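Local coordinates for protein p13 MTCP-1 (Homo sapiens, PDB 1A1X), which binds the PH domain of the kinases AKT1 and AKT2, enhances their phosphorylation and activation, and is the product of a proto-oncogene involved in T cell malignancies, at residues R77-Q89 with G96-D108. Sequence-based numbering, arbitrary orientation.
Sequences RYMDNNSRLWQIQ and GVQELLLKLLPDD
Gln87 and Lys103 face each other as an antiparallel hydrogen-bonded pair, Gln87 N giving to Lys103 O (2.8 Å) and Lys103 N returning to Gln87 O. On one side Gln89 N donates to Leu101 O at 2.7 Å; on the other, Leu105 N reaches Leu85 O with an N-H...O angle of 167°. Beyond this bond a water bridges Leu85 N and Leu105 O.

Trp86 and Leu104 form a non-hydrogen-bonded pair on the barrel's inner face. Leu104, its CG anti to the backbone N (chi1 177°), lays CD1 over one face of the indole, 3.7 Å from the five-membered-ring centroid, a CH-pi contact. The indole's rotation is fixed at its edge: Trp86 NE1 gives an almost straight bond to Asp80 OD2 (2.9 Å), in the ring plane. Asp80 OD1 accepts Asn82 N, an Asx turn, and Arg84 N from the opposite face.

Further along, Leu102 CD2 touches both Ile88 CG1 (3.7 Å) and Tyr78 CD2 (3.8 Å), which lie on the same side of it, while the Tyr78 hydroxyl bonds to Pro11 O.

On the outer face the Gln89 amide lies across the extended Lys103 chain, NE2 3.5 Å from Lys103 CD. Lys103 NZ bonds to Gly4 O of the second subunit and forms a salt bridge with its Glu5, to which Gln89 NE2 also bonds; Arg42 binds Gln89 OE1. The C-terminal hairpin of this TCL1-family barrel thus has an apolar face, its indole held by the buried carboxylate of the preceding Asp80, and a mixed face where Lys103, Gln89 and Leu101 meet the second subunit.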
# COMPACT_ATOMS: atom_id res chain seq x y z
N ARG A 77 -9.45 -1.94 11.47
CA ARG A 77 -8.27 -1.70 12.26
C ARG A 77 -8.15 -2.81 13.29
O ARG A 77 -9.06 -3.61 13.46
CB ARG A 77 -8.31 -0.31 12.91
CG ARG A 77 -9.57 0.01 13.63
CD ARG A 77 -9.80 1.51 13.64
NE ARG A 77 -10.92 1.84 14.51
CZ ARG A 77 -11.13 3.03 15.05
NH1 ARG A 77 -10.30 4.04 14.80
NH2 ARG A 77 -12.14 3.19 15.90
N TYR A 78 -6.97 -2.91 13.90
CA TYR A 78 -6.70 -3.94 14.89
C TYR A 78 -6.38 -3.32 16.24
O TYR A 78 -5.76 -2.26 16.31
CB TYR A 78 -5.51 -4.79 14.48
CG TYR A 78 -5.79 -5.80 13.40
CD1 TYR A 78 -6.21 -7.09 13.71
CD2 TYR A 78 -5.60 -5.47 12.06
CE1 TYR A 78 -6.45 -8.03 12.72
CE2 TYR A 78 -5.82 -6.40 11.06
CZ TYR A 78 -6.25 -7.68 11.39
OH TYR A 78 -6.49 -8.59 10.40
N MET A 79 -6.84 -3.97 17.30
CA MET A 79 -6.52 -3.52 18.64
C MET A 79 -5.52 -4.54 19.16
O MET A 79 -5.77 -5.74 19.07
CB MET A 79 -7.75 -3.47 19.54
CG MET A 79 -7.40 -3.00 20.96
SD MET A 79 -8.77 -2.87 22.09
CE MET A 79 -9.27 -1.20 21.82
N ASP A 80 -4.38 -4.08 19.66
CA ASP A 80 -3.36 -4.98 20.19
C ASP A 80 -3.57 -5.26 21.68
O ASP A 80 -4.57 -4.83 22.27
CB ASP A 80 -1.94 -4.46 19.91
CG ASP A 80 -1.63 -3.11 20.58
OD1 ASP A 80 -2.24 -2.75 21.60
OD2 ASP A 80 -0.71 -2.41 20.07
N ASN A 81 -2.61 -5.96 22.28
CA ASN A 81 -2.69 -6.31 23.70
C ASN A 81 -2.54 -5.13 24.66
O ASN A 81 -2.89 -5.24 25.83
CB ASN A 81 -1.68 -7.40 24.02
CG ASN A 81 -0.31 -7.05 23.53
OD1 ASN A 81 -0.04 -7.09 22.34
ND2 ASN A 81 0.55 -6.66 24.45
N ASN A 82 -2.03 -4.00 24.16
CA ASN A 82 -1.87 -2.79 24.97
C ASN A 82 -3.03 -1.81 24.77
O ASN A 82 -2.97 -0.67 25.24
CB ASN A 82 -0.56 -2.08 24.62
CG ASN A 82 0.65 -2.93 24.89
OD1 ASN A 82 1.61 -2.92 24.12
ND2 ASN A 82 0.63 -3.66 25.99
N SER A 83 -4.06 -2.24 24.05
CA SER A 83 -5.24 -1.43 23.73
C SER A 83 -5.02 -0.38 22.65
O SER A 83 -5.89 0.47 22.42
CB SER A 83 -5.84 -0.75 24.97
OG SER A 83 -6.60 -1.66 25.73
N ARG A 84 -3.87 -0.43 21.98
CA ARG A 84 -3.58 0.53 20.92
C ARG A 84 -4.24 0.07 19.63
O ARG A 84 -4.45 -1.12 19.43
CB ARG A 84 -2.08 0.64 20.72
CG ARG A 84 -1.36 1.08 21.95
CD ARG A 84 0.13 1.01 21.75
NE ARG A 84 0.86 1.33 22.97
CZ ARG A 84 1.98 0.72 23.35
NH1 ARG A 84 2.50 -0.24 22.60
NH2 ARG A 84 2.58 1.09 24.48
N LEU A 85 -4.58 1.03 18.77
CA LEU A 85 -5.23 0.76 17.50
C LEU A 85 -4.28 0.88 16.33
O LEU A 85 -3.43 1.77 16.29
CB LEU A 85 -6.42 1.70 17.28
CG LEU A 85 -7.81 1.22 17.71
CD1 LEU A 85 -7.76 0.57 19.07
CD2 LEU A 85 -8.77 2.40 17.71
N TRP A 86 -4.42 -0.04 15.38
CA TRP A 86 -3.59 -0.07 14.18
C TRP A 86 -4.53 -0.00 12.99
O TRP A 86 -5.39 -0.86 12.83
CB TRP A 86 -2.79 -1.37 14.11
CG TRP A 86 -1.78 -1.53 15.21
CD1 TRP A 86 -2.05 -1.73 16.53
CD2 TRP A 86 -0.36 -1.52 15.07
NE1 TRP A 86 -0.87 -1.85 17.23
CE2 TRP A 86 0.18 -1.73 16.37
CE3 TRP A 86 0.52 -1.36 13.99
CZ2 TRP A 86 1.56 -1.78 16.61
CZ3 TRP A 86 1.89 -1.42 14.23
CH2 TRP A 86 2.40 -1.63 15.53
N GLN A 87 -4.38 1.03 12.18
CA GLN A 87 -5.23 1.22 11.01
C GLN A 87 -4.80 0.32 9.86
O GLN A 87 -3.62 0.23 9.56
CB GLN A 87 -5.13 2.69 10.55
CG GLN A 87 -6.01 3.03 9.35
CD GLN A 87 -7.50 2.97 9.69
OE1 GLN A 87 -7.97 3.66 10.59
NE2 GLN A 87 -8.24 2.14 8.96
N ILE A 88 -5.75 -0.37 9.23
CA ILE A 88 -5.40 -1.20 8.08
C ILE A 88 -5.38 -0.21 6.91
O ILE A 88 -6.43 0.30 6.52
CB ILE A 88 -6.45 -2.30 7.80
CG1 ILE A 88 -6.48 -3.33 8.93
CG2 ILE A 88 -6.13 -3.00 6.48
CD1 ILE A 88 -7.64 -4.33 8.82
N GLN A 89 -4.19 0.14 6.43
CA GLN A 89 -4.08 1.08 5.32
C GLN A 89 -4.33 0.40 3.98
O GLN A 89 -4.81 1.03 3.03
CB GLN A 89 -2.74 1.81 5.36
CG GLN A 89 -2.56 2.55 6.66
CD GLN A 89 -1.50 3.61 6.55
OE1 GLN A 89 -0.31 3.31 6.59
NE2 GLN A 89 -1.92 4.85 6.40
N GLY A 96 1.33 -12.44 -5.50
CA GLY A 96 0.74 -13.70 -5.08
C GLY A 96 0.63 -13.94 -3.58
O GLY A 96 0.09 -14.97 -3.16
N VAL A 97 1.12 -13.00 -2.78
CA VAL A 97 1.08 -13.11 -1.33
C VAL A 97 0.14 -12.08 -0.72
O VAL A 97 0.18 -10.90 -1.09
CB VAL A 97 2.49 -12.90 -0.73
CG1 VAL A 97 2.46 -12.94 0.79
CG2 VAL A 97 3.43 -13.96 -1.25
N GLN A 98 -0.69 -12.52 0.21
CA GLN A 98 -1.64 -11.64 0.89
C GLN A 98 -0.84 -10.71 1.82
O GLN A 98 0.02 -11.16 2.59
CB GLN A 98 -2.65 -12.45 1.69
CG GLN A 98 -3.83 -11.64 2.20
CD GLN A 98 -4.87 -12.50 2.89
OE1 GLN A 98 -5.72 -11.99 3.62
NE2 GLN A 98 -4.81 -13.81 2.65
N GLU A 99 -1.14 -9.42 1.76
CA GLU A 99 -0.42 -8.44 2.56
C GLU A 99 -1.28 -7.42 3.29
O GLU A 99 -2.21 -6.85 2.72
CB GLU A 99 0.59 -7.71 1.67
CG GLU A 99 1.27 -6.54 2.35
CD GLU A 99 2.21 -5.79 1.44
OE1 GLU A 99 3.30 -6.32 1.14
OE2 GLU A 99 1.88 -4.67 1.05
N LEU A 100 -0.96 -7.19 4.56
CA LEU A 100 -1.65 -6.20 5.37
C LEU A 100 -0.65 -5.10 5.64
O LEU A 100 0.53 -5.39 5.86
CB LEU A 100 -2.08 -6.78 6.72
CG LEU A 100 -3.30 -7.69 6.82
CD1 LEU A 100 -3.36 -8.30 8.21
CD2 LEU A 100 -4.57 -6.91 6.52
N LEU A 101 -1.09 -3.85 5.52
CA LEU A 101 -0.23 -2.72 5.82
C LEU A 101 -0.93 -2.01 6.98
O LEU A 101 -1.99 -1.39 6.80
CB LEU A 101 -0.05 -1.77 4.63
CG LEU A 101 0.93 -0.64 4.98
CD1 LEU A 101 2.32 -1.23 5.22
CD2 LEU A 101 0.97 0.42 3.88
N LEU A 102 -0.34 -2.14 8.17
CA LEU A 102 -0.87 -1.57 9.41
C LEU A 102 -0.13 -0.33 9.87
O LEU A 102 1.09 -0.26 9.81
CB LEU A 102 -0.79 -2.62 10.53
CG LEU A 102 -1.46 -3.97 10.27
CD1 LEU A 102 -1.26 -4.90 11.47
CD2 LEU A 102 -2.93 -3.75 9.99
N LYS A 103 -0.88 0.62 10.41
CA LYS A 103 -0.30 1.85 10.90
C LYS A 103 -0.72 2.08 12.35
O LYS A 103 -1.91 2.16 12.65
CB LYS A 103 -0.75 3.04 10.04
CG LYS A 103 -0.10 4.37 10.43
CD LYS A 103 -0.59 5.50 9.55
CE LYS A 103 0.07 6.79 9.94
NZ LYS A 103 -0.28 7.90 9.03
N LEU A 104 0.26 2.17 13.24
CA LEU A 104 -0.02 2.40 14.66
C LEU A 104 -0.50 3.83 14.86
O LEU A 104 0.22 4.78 14.55
CB LEU A 104 1.22 2.13 15.51
CG LEU A 104 1.05 2.42 17.00
CD1 LEU A 104 -0.10 1.60 17.57
CD2 LEU A 104 2.34 2.13 17.72
N LEU A 105 -1.72 3.97 15.34
CA LEU A 105 -2.33 5.27 15.57
C LEU A 105 -2.07 5.75 17.00
O LEU A 105 -1.81 4.95 17.90
CB LEU A 105 -3.84 5.17 15.34
CG LEU A 105 -4.28 4.75 13.93
CD1 LEU A 105 -5.80 4.57 13.91
CD2 LEU A 105 -3.85 5.78 12.92
N PRO A 106 -2.10 7.08 17.22
CA PRO A 106 -1.86 7.63 18.56
C PRO A 106 -2.99 7.22 19.47
O PRO A 106 -4.14 7.11 19.02
CB PRO A 106 -1.84 9.14 18.31
CG PRO A 106 -2.72 9.31 17.11
CD PRO A 106 -2.32 8.15 16.23
N ASP A 107 -2.69 6.93 20.73
CA ASP A 107 -3.75 6.51 21.65
C ASP A 107 -4.72 7.64 21.91
O ASP A 107 -4.31 8.75 22.23
CB ASP A 107 -3.18 6.00 22.97
CG ASP A 107 -4.26 5.38 23.87
OD1 ASP A 107 -5.01 6.14 24.52
OD2 ASP A 107 -4.35 4.13 23.91
N ASP A 108 -6.01 7.37 21.73
CA ASP A 108 -7.03 8.38 21.96
C ASP A 108 -7.96 7.94 23.09
O ASP A 108 -7.43 7.75 24.20
CB ASP A 108 -7.83 8.66 20.69
CG ASP A 108 -8.75 9.88 20.81
OD1 ASP A 108 -8.65 10.63 21.81
OD2 ASP A 108 -9.58 10.09 19.89
OXT ASP A 108 -9.18 7.99 22.96
O HOH W 1 -3.67 3.66 19.46